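Local coordinates for protein UDP-glucose 4-epimerase (Campylobacter jejuni subsp. jejuni serotype O:2, PDB 7K3P) that probably interconverts UDP-glucose and UDP-galactose, and their N-acetylated counterparts, by inverting the configuration at sugar C4 with the aid of a tightly held NAD, at residues V116-L121 against F133-T138; T124-G129 against P181-C186. The protein carries 2 engineered substitutions. One frame throughout, in Å; residues are numbered along the deposited sequence.

Contact 1: V116-L121 against F133-T138; sequences VNTTNL and FIFSST. With NAD (nicotinamide-adenine-dinucleotide), chain C.
Within a beta-alpha-beta crossover of the Rossmann fold, Thr118 and Leu121, one helical turn apart on helix 107-127, meet Phe133 and Phe135 of strand 132-136. The contact shows how a helix is seated on the sheet by a few apolar groups. Leu121 brings its branch point to the Phe133 ring, CG lying 4.4 Å from CE2 on an oblique approach. Thr118 does the same to Phe135 with its methyl group, CG2 standing 4.4 Å from CE1. At such separations the surfaces only just meet, and the backbones stay well apart, with 9.4 Å between Thr118 CA and Phe135 CA.

Thr118 divides its two branches between different tasks. With chi1 at -64°, OG1 is held near the backbone N and bonds to Asn114 O one turn back, and also to His93 NE2 on the neighbouring strand, while the methyl remains for the ring. Phe135 extends with CG opposite its own backbone N (chi1 -180°), where it also packs on Ser169 and Leu173 of helix 161-179. Ile91 of strand 90-93 touches both Leu121 and Phe133.

Beyond the packing, both segments also reach the cofactor. Asn117 ND2 comes within 3.3 Å of adenine N6A of NAD, and Ser137 O within 3.2 Å of nicotinamide C6N. Ser136 O accepts a hydrogen bond from Lys166, which itself bonds NAD. A dinucleotide lying at the C-terminal end of a parallel strand is typical of the Rossmann-type NAD site of short-chain dehydrogenase/reductase relatives.

Contact 2: T124-G129 against P181-C186; sequences TCLQTG and PEFKHC
Leu126 and Phe183 lay their side chains across one another at about a right angle, and this crossing carries most of the contact. The leucine works with one methyl: CD2 sits 3.7 Å from Phe183 CB and equally close to CG, so it covers the root of the aromatic group rather than its tip. A chi2 of 172° makes CD1 continue the line of the leucine chain, and CD2, the other branch, is the methyl turned onto Phe183 CB and CG. Cys125 supplies a second touch farther out, its CB 3.9 Å from Phe183 CE1. Both partners approach the ring obliquely. Phe183 meets them by extending toward the helix with CG opposite its backbone N, and the backbones here come close, 7.1 Å between Leu126 CA and Phe183 CA.

This is packing within a Rossmann-type alpha/beta domain, in which the last turn of helix 107-127 is set against the residues that lead into strand 184-189 of the parallel sheet. Leu173 and Ala176 of helix 161-179 also touch Phe183, and Phe133 of the adjacent strand packs on it as well as on Cys125. Leu126 also packs on Leu108 of the second subunit, so it lies at the subunit interface as well.

Near the end of the helix the backbone bonds from Gln127 N and Thr128 N are weak, and Thr128 OG1 also donates to Thr124 O over 2.7 Å. The hydroxyl arrives at a C=O...donor angle of 140°, tilted 32° from the carbonyl plane.

From the N terminus, helix 107-127 supplies segment 116-121 and then segment 124-129, one facing strand 132-136 and the next the lead into strand 184-189. Contact 1 closes a short loop, with 11 residues between its segments; contact 2 closes a longer one of 51, which takes in strand 132-136 and helix 161-179. The segments come in alternation, so the two closures cross rather than nest. Their second segments join in the sheet, where Phe133 N lies 2.7 Å from Lys184 O, a probable hydrogen bond between neighbouring strands. One helix is thereby packed against one strand and the approach to its neighbour.

Contact 1: V116-L121 against F133-T138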
loop_
_atom_site.group_PDB
_atom_site.type_symbol
_atom_site.label_atom_id
_atom_site.label_comp_id
_atom_site.label_asym_id
_atom_site.label_seq_id
_atom_site.Cartn_x
_atom_site.Cartn_y
_atom_site.Cartn_z
ATOM N N VAL A 116 7.639 -0.671 1.453
ATOM C CA VAL A 116 8.531 -0.959 0.331
ATOM C C VAL A 116 9.480 -2.117 0.642
ATOM O O VAL A 116 9.588 -3.054 -0.142
ATOM C CB VAL A 116 9.315 0.296 -0.111
ATOM C CG1 VAL A 116 10.494 -0.085 -1.002
ATOM C CG2 VAL A 116 8.389 1.257 -0.850
ATOM N N ASN A 117 10.172 -2.048 1.772
ATOM C CA ASN A 117 11.116 -3.103 2.129
ATOM C C ASN A 117 10.398 -4.429 2.288
ATOM O O ASN A 117 10.917 -5.488 1.911
ATOM C CB ASN A 117 11.873 -2.757 3.419
ATOM C CG ASN A 117 12.956 -1.722 3.185
ATOM O OD1 ASN A 117 13.271 -1.434 2.047
ATOM N ND2 ASN A 117 13.519 -1.160 4.257
ATOM N N THR A 118 9.197 -4.368 2.850
ATOM C CA THR A 118 8.423 -5.592 3.056
ATOM C C THR A 118 7.987 -6.176 1.729
ATOM O O THR A 118 7.975 -7.393 1.549
ATOM C CB THR A 118 7.219 -5.356 4.005
ATOM O OG1 THR A 118 7.720 -4.989 5.295
ATOM C CG2 THR A 118 6.388 -6.637 4.143
ATOM N N THR A 119 7.647 -5.312 0.774
ATOM C CA THR A 119 7.220 -5.797 -0.533
ATOM C C THR A 119 8.353 -6.554 -1.240
ATOM O O THR A 119 8.148 -7.649 -1.787
ATOM C CB THR A 119 6.702 -4.652 -1.430
ATOM O OG1 THR A 119 5.617 -4.004 -0.762
ATOM C CG2 THR A 119 6.230 -5.184 -2.768
ATOM N N ASN A 120 9.547 -5.982 -1.252
ATOM C CA ASN A 120 10.659 -6.707 -1.858
ATOM C C ASN A 120 10.905 -8.037 -1.135
ATOM O O ASN A 120 11.193 -9.056 -1.762
ATOM C CB ASN A 120 11.935 -5.885 -1.826
ATOM C CG ASN A 120 13.122 -6.692 -2.308
ATOM O OD1 ASN A 120 13.200 -7.023 -3.488
ATOM N ND2 ASN A 120 14.019 -7.052 -1.391
ATOM N N LEU A 121 10.808 -8.009 0.191
ATOM C CA LEU A 121 11.002 -9.206 1.008
ATOM C C LEU A 121 10.031 -10.304 0.596
ATOM O O LEU A 121 10.416 -11.464 0.443
ATOM C CB LEU A 121 10.835 -8.852 2.485
ATOM C CG LEU A 121 11.391 -9.770 3.564
ATOM C CD1 LEU A 121 12.843 -10.137 3.305
ATOM C CD2 LEU A 121 11.262 -9.080 4.925
ATOM N N PHE A 133 5.533 -17.153 6.164
ATOM C CA PHE A 133 5.884 -15.761 6.453
ATOM C C PHE A 133 5.104 -15.276 7.682
ATOM O O PHE A 133 3.883 -15.154 7.623
ATOM C CB PHE A 133 5.533 -14.902 5.226
ATOM C CG PHE A 133 6.155 -13.528 5.231
ATOM C CD1 PHE A 133 5.804 -12.585 6.190
ATOM C CD2 PHE A 133 7.075 -13.172 4.249
ATOM C CE1 PHE A 133 6.378 -11.304 6.184
ATOM C CE2 PHE A 133 7.656 -11.909 4.233
ATOM C CZ PHE A 133 7.308 -10.969 5.200
ATOM N N ILE A 134 5.788 -15.022 8.795
ATOM C CA ILE A 134 5.094 -14.481 9.959
ATOM C C ILE A 134 5.341 -12.967 9.997
ATOM O O ILE A 134 6.499 -12.516 10.054
ATOM C CB ILE A 134 5.475 -15.214 11.278
ATOM C CG1 ILE A 134 4.978 -16.674 11.240
ATOM C CG2 ILE A 134 4.841 -14.522 12.483
ATOM C CD1 ILE A 134 5.992 -17.637 10.745
ATOM N N PHE A 135 4.261 -12.187 9.912
ATOM C CA PHE A 135 4.377 -10.723 9.818
ATOM C C PHE A 135 3.872 -10.034 11.080
ATOM O O PHE A 135 2.708 -10.217 11.478
ATOM C CB PHE A 135 3.601 -10.226 8.601
ATOM C CG PHE A 135 3.653 -8.728 8.402
ATOM C CD1 PHE A 135 4.865 -8.046 8.462
ATOM C CD2 PHE A 135 2.492 -8.014 8.110
ATOM C CE1 PHE A 135 4.915 -6.652 8.266
ATOM C CE2 PHE A 135 2.526 -6.631 7.903
ATOM C CZ PHE A 135 3.747 -5.950 7.978
ATOM N N SER A 136 4.747 -9.258 11.718
ATOM C CA SER A 136 4.348 -8.409 12.825
ATOM C C SER A 136 3.603 -7.197 12.273
ATOM O O SER A 136 4.237 -6.227 11.817
ATOM C CB SER A 136 5.566 -7.917 13.594
ATOM O OG SER A 136 6.367 -8.991 14.015
ATOM N N SER A 137 2.270 -7.253 12.299
ATOM C CA SER A 137 1.469 -6.092 11.922
ATOM C C SER A 137 1.151 -5.338 13.214
ATOM O O SER A 137 1.951 -5.350 14.140
ATOM C CB SER A 137 0.202 -6.534 11.210
ATOM O OG SER A 137 -0.518 -5.418 10.729
ATOM N N THR A 138 -0.017 -4.707 13.295
ATOM C CA THR A 138 -0.306 -3.846 14.445
ATOM C C THR A 138 -1.797 -3.590 14.590
ATOM O O THR A 138 -2.530 -3.629 13.610
ATOM C CB THR A 138 0.388 -2.458 14.311
ATOM O OG1 THR A 138 -0.104 -1.562 15.327
ATOM C CG2 THR A 138 0.090 -1.833 12.933
HETATM P PA NAD C . 12.366 -2.371 17.243
HETATM O O1A NAD C . 12.768 -1.027 16.688
HETATM O O2A NAD C . 13.026 -2.621 18.570
HETATM O O5B NAD C . 12.811 -3.537 16.277
HETATM C C5B NAD C . 12.986 -3.238 14.922
HETATM C C4B NAD C . 14.236 -3.862 14.440
HETATM O O4B NAD C . 14.291 -3.905 13.043
HETATM C C3B NAD C . 15.487 -3.073 14.938
HETATM O O3B NAD C . 16.527 -3.850 15.644
HETATM C C2B NAD C . 15.936 -2.297 13.676
HETATM O O2B NAD C . 17.273 -2.036 13.648
HETATM C C1B NAD C . 15.499 -3.266 12.624
HETATM N N9A NAD C . 15.341 -2.632 11.305
HETATM C C8A NAD C . 14.576 -1.561 11.011
HETATM N N7A NAD C . 14.692 -1.246 9.711
HETATM C C5A NAD C . 15.534 -2.107 9.125
HETATM C C6A NAD C . 16.034 -2.263 7.822
HETATM N N6A NAD C . 15.606 -1.367 6.775
HETATM N N1A NAD C . 16.887 -3.269 7.545
HETATM C C2A NAD C . 17.303 -4.128 8.492
HETATM N N3A NAD C . 16.853 -4.000 9.784
HETATM C C4A NAD C . 15.975 -3.012 10.123
HETATM O O3 NAD C . 10.781 -2.387 17.369
HETATM P PN NAD C . 9.976 -3.495 18.152
HETATM O O1N NAD C . 10.875 -4.671 18.491
HETATM O O2N NAD C . 9.438 -2.867 19.401
HETATM O O5D NAD C . 8.786 -3.967 17.224
HETATM C C5D NAD C . 9.069 -4.884 16.192
HETATM C C4D NAD C . 7.863 -5.097 15.293
HETATM O O4D NAD C . 6.693 -5.324 16.049
HETATM C C3D NAD C . 7.619 -3.975 14.290
HETATM O O3D NAD C . 7.212 -4.509 13.094
HETATM C C2D NAD C . 6.480 -3.213 14.823
HETATM O O2D NAD C . 5.746 -2.547 13.865
HETATM C C1D NAD C . 5.708 -4.326 15.581
HETATM N N1N NAD C . 4.802 -3.827 16.716
HETATM C C2N NAD C . 5.453 -3.319 17.823
HETATM C C3N NAD C . 4.699 -2.852 18.895
HETATM C C7N NAD C . 5.396 -2.294 20.109
HETATM O O7N NAD C . 6.613 -2.214 20.172
HETATM N N7N NAD C . 4.605 -1.840 21.204
HETATM C C4N NAD C . 3.319 -2.912 18.840
HETATM C C5N NAD C . 2.682 -3.421 17.731
HETATM C C6N NAD C . 3.426 -3.891 16.640
#

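Contact 2: T124-G129 against P181-C186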
loop_
_atom_site.group_PDB
_atom_site.type_symbol
_atom_site.label_atom_id
_atom_site.label_comp_id
_atom_site.label_asym_id
_atom_site.label_seq_id
_atom_site.Cartn_x
_atom_site.Cartn_y
_atom_site.Cartn_z
ATOM N N THR A 124 10.883 -11.750 -2.784
ATOM C CA THR A 124 12.063 -12.597 -2.607
ATOM C C THR A 124 11.699 -13.951 -1.962
ATOM O O THR A 124 12.236 -14.997 -2.352
ATOM C CB THR A 124 13.126 -11.867 -1.761
ATOM O OG1 THR A 124 13.593 -10.718 -2.482
ATOM C CG2 THR A 124 14.303 -12.775 -1.463
ATOM N N CYS A 125 10.797 -13.934 -0.977
ATOM C CA CYS A 125 10.311 -15.182 -0.379
ATOM C C CYS A 125 9.726 -16.061 -1.466
ATOM O O CYS A 125 10.042 -17.249 -1.561
ATOM C CB CYS A 125 9.258 -14.916 0.732
ATOM S SG CYS A 125 9.999 -14.279 2.224
ATOM N N LEU A 126 8.893 -15.466 -2.307
ATOM C CA LEU A 126 8.221 -16.207 -3.367
ATOM C C LEU A 126 9.213 -16.800 -4.376
ATOM O O LEU A 126 9.014 -17.911 -4.877
ATOM C CB LEU A 126 7.225 -15.301 -4.102
ATOM C CG LEU A 126 5.904 -14.938 -3.407
ATOM C CD1 LEU A 126 5.141 -13.868 -4.209
ATOM C CD2 LEU A 126 5.026 -16.190 -3.221
ATOM N N GLN A 127 10.277 -16.053 -4.673
ATOM C CA GLN A 127 11.235 -16.463 -5.697
ATOM C C GLN A 127 12.163 -17.565 -5.207
ATOM O O GLN A 127 12.705 -18.314 -6.001
ATOM C CB GLN A 127 12.045 -15.252 -6.196
ATOM C CG GLN A 127 11.243 -14.369 -7.160
ATOM C CD GLN A 127 11.965 -13.081 -7.551
ATOM O OE1 GLN A 127 12.978 -12.702 -6.951
ATOM N NE2 GLN A 127 11.428 -12.395 -8.553
ATOM N N THR A 128 12.345 -17.643 -3.895
ATOM C CA THR A 128 13.332 -18.537 -3.297
ATOM C C THR A 128 12.719 -19.625 -2.402
ATOM O O THR A 128 13.434 -20.258 -1.615
ATOM C CB THR A 128 14.356 -17.747 -2.482
ATOM O OG1 THR A 128 13.691 -17.076 -1.401
ATOM C CG2 THR A 128 15.050 -16.710 -3.378
ATOM N N GLY A 129 11.405 -19.829 -2.515
ATOM C CA GLY A 129 10.730 -20.903 -1.792
ATOM C C GLY A 129 10.570 -20.742 -0.282
ATOM O O GLY A 129 10.470 -21.739 0.465
ATOM N N PRO A 181 -0.760 -20.401 -3.748
ATOM C CA PRO A 181 -1.379 -21.240 -2.707
ATOM C C PRO A 181 -0.353 -21.875 -1.780
ATOM O O PRO A 181 -0.627 -22.074 -0.592
ATOM C CB PRO A 181 -2.093 -22.319 -3.522
ATOM C CG PRO A 181 -2.501 -21.602 -4.768
ATOM C CD PRO A 181 -1.371 -20.628 -5.070
ATOM N N GLU A 182 0.824 -22.173 -2.318
ATOM C CA GLU A 182 1.904 -22.755 -1.531
ATOM C C GLU A 182 2.489 -21.769 -0.515
ATOM O O GLU A 182 3.082 -22.176 0.496
ATOM C CB GLU A 182 3.008 -23.290 -2.463
ATOM C CG GLU A 182 3.791 -22.209 -3.257
ATOM C CD GLU A 182 3.087 -21.738 -4.536
ATOM O OE1 GLU A 182 1.841 -21.776 -4.593
ATOM O OE2 GLU A 182 3.787 -21.328 -5.493
ATOM N N PHE A 183 2.336 -20.471 -0.782
ATOM C CA PHE A 183 2.918 -19.448 0.084
ATOM C C PHE A 183 1.974 -19.126 1.243
ATOM O O PHE A 183 0.870 -18.613 1.017
ATOM C CB PHE A 183 3.242 -18.167 -0.721
ATOM C CG PHE A 183 3.738 -17.025 0.128
ATOM C CD1 PHE A 183 5.060 -16.983 0.556
ATOM C CD2 PHE A 183 2.881 -15.984 0.486
ATOM C CE1 PHE A 183 5.532 -15.923 1.342
ATOM C CE2 PHE A 183 3.332 -14.921 1.270
ATOM C CZ PHE A 183 4.654 -14.886 1.701
ATOM N N LYS A 184 2.419 -19.409 2.470
ATOM C CA LYS A 184 1.599 -19.205 3.669
ATOM C C LYS A 184 2.074 -18.031 4.524
ATOM O O LYS A 184 3.265 -17.901 4.832
ATOM C CB LYS A 184 1.591 -20.458 4.557
ATOM C CG LYS A 184 0.835 -21.677 4.020
ATOM C CD LYS A 184 0.827 -22.732 5.135
ATOM C CE LYS A 184 0.139 -24.033 4.751
ATOM N NZ LYS A 184 0.335 -25.001 5.881
ATOM N N HIS A 185 1.130 -17.199 4.940
ATOM C CA HIS A 185 1.457 -16.065 5.789
ATOM C C HIS A 185 0.605 -16.114 7.046
ATOM O O HIS A 185 -0.547 -16.532 7.003
ATOM C CB HIS A 185 1.213 -14.742 5.056
ATOM C CG HIS A 185 -0.231 -14.446 4.782
ATOM N ND1 HIS A 185 -0.851 -14.806 3.604
ATOM C CD2 HIS A 185 -1.174 -13.810 5.527
ATOM C CE1 HIS A 185 -2.113 -14.403 3.632
ATOM N NE2 HIS A 185 -2.337 -13.801 4.785
ATOM N N CYS A 186 1.182 -15.691 8.162
ATOM C CA CYS A 186 0.397 -15.471 9.355
ATOM C C CYS A 186 0.674 -14.066 9.865
ATOM O O CYS A 186 1.811 -13.731 10.187
ATOM C CB CYS A 186 0.759 -16.490 10.428
ATOM S SG CYS A 186 -0.401 -16.470 11.818
#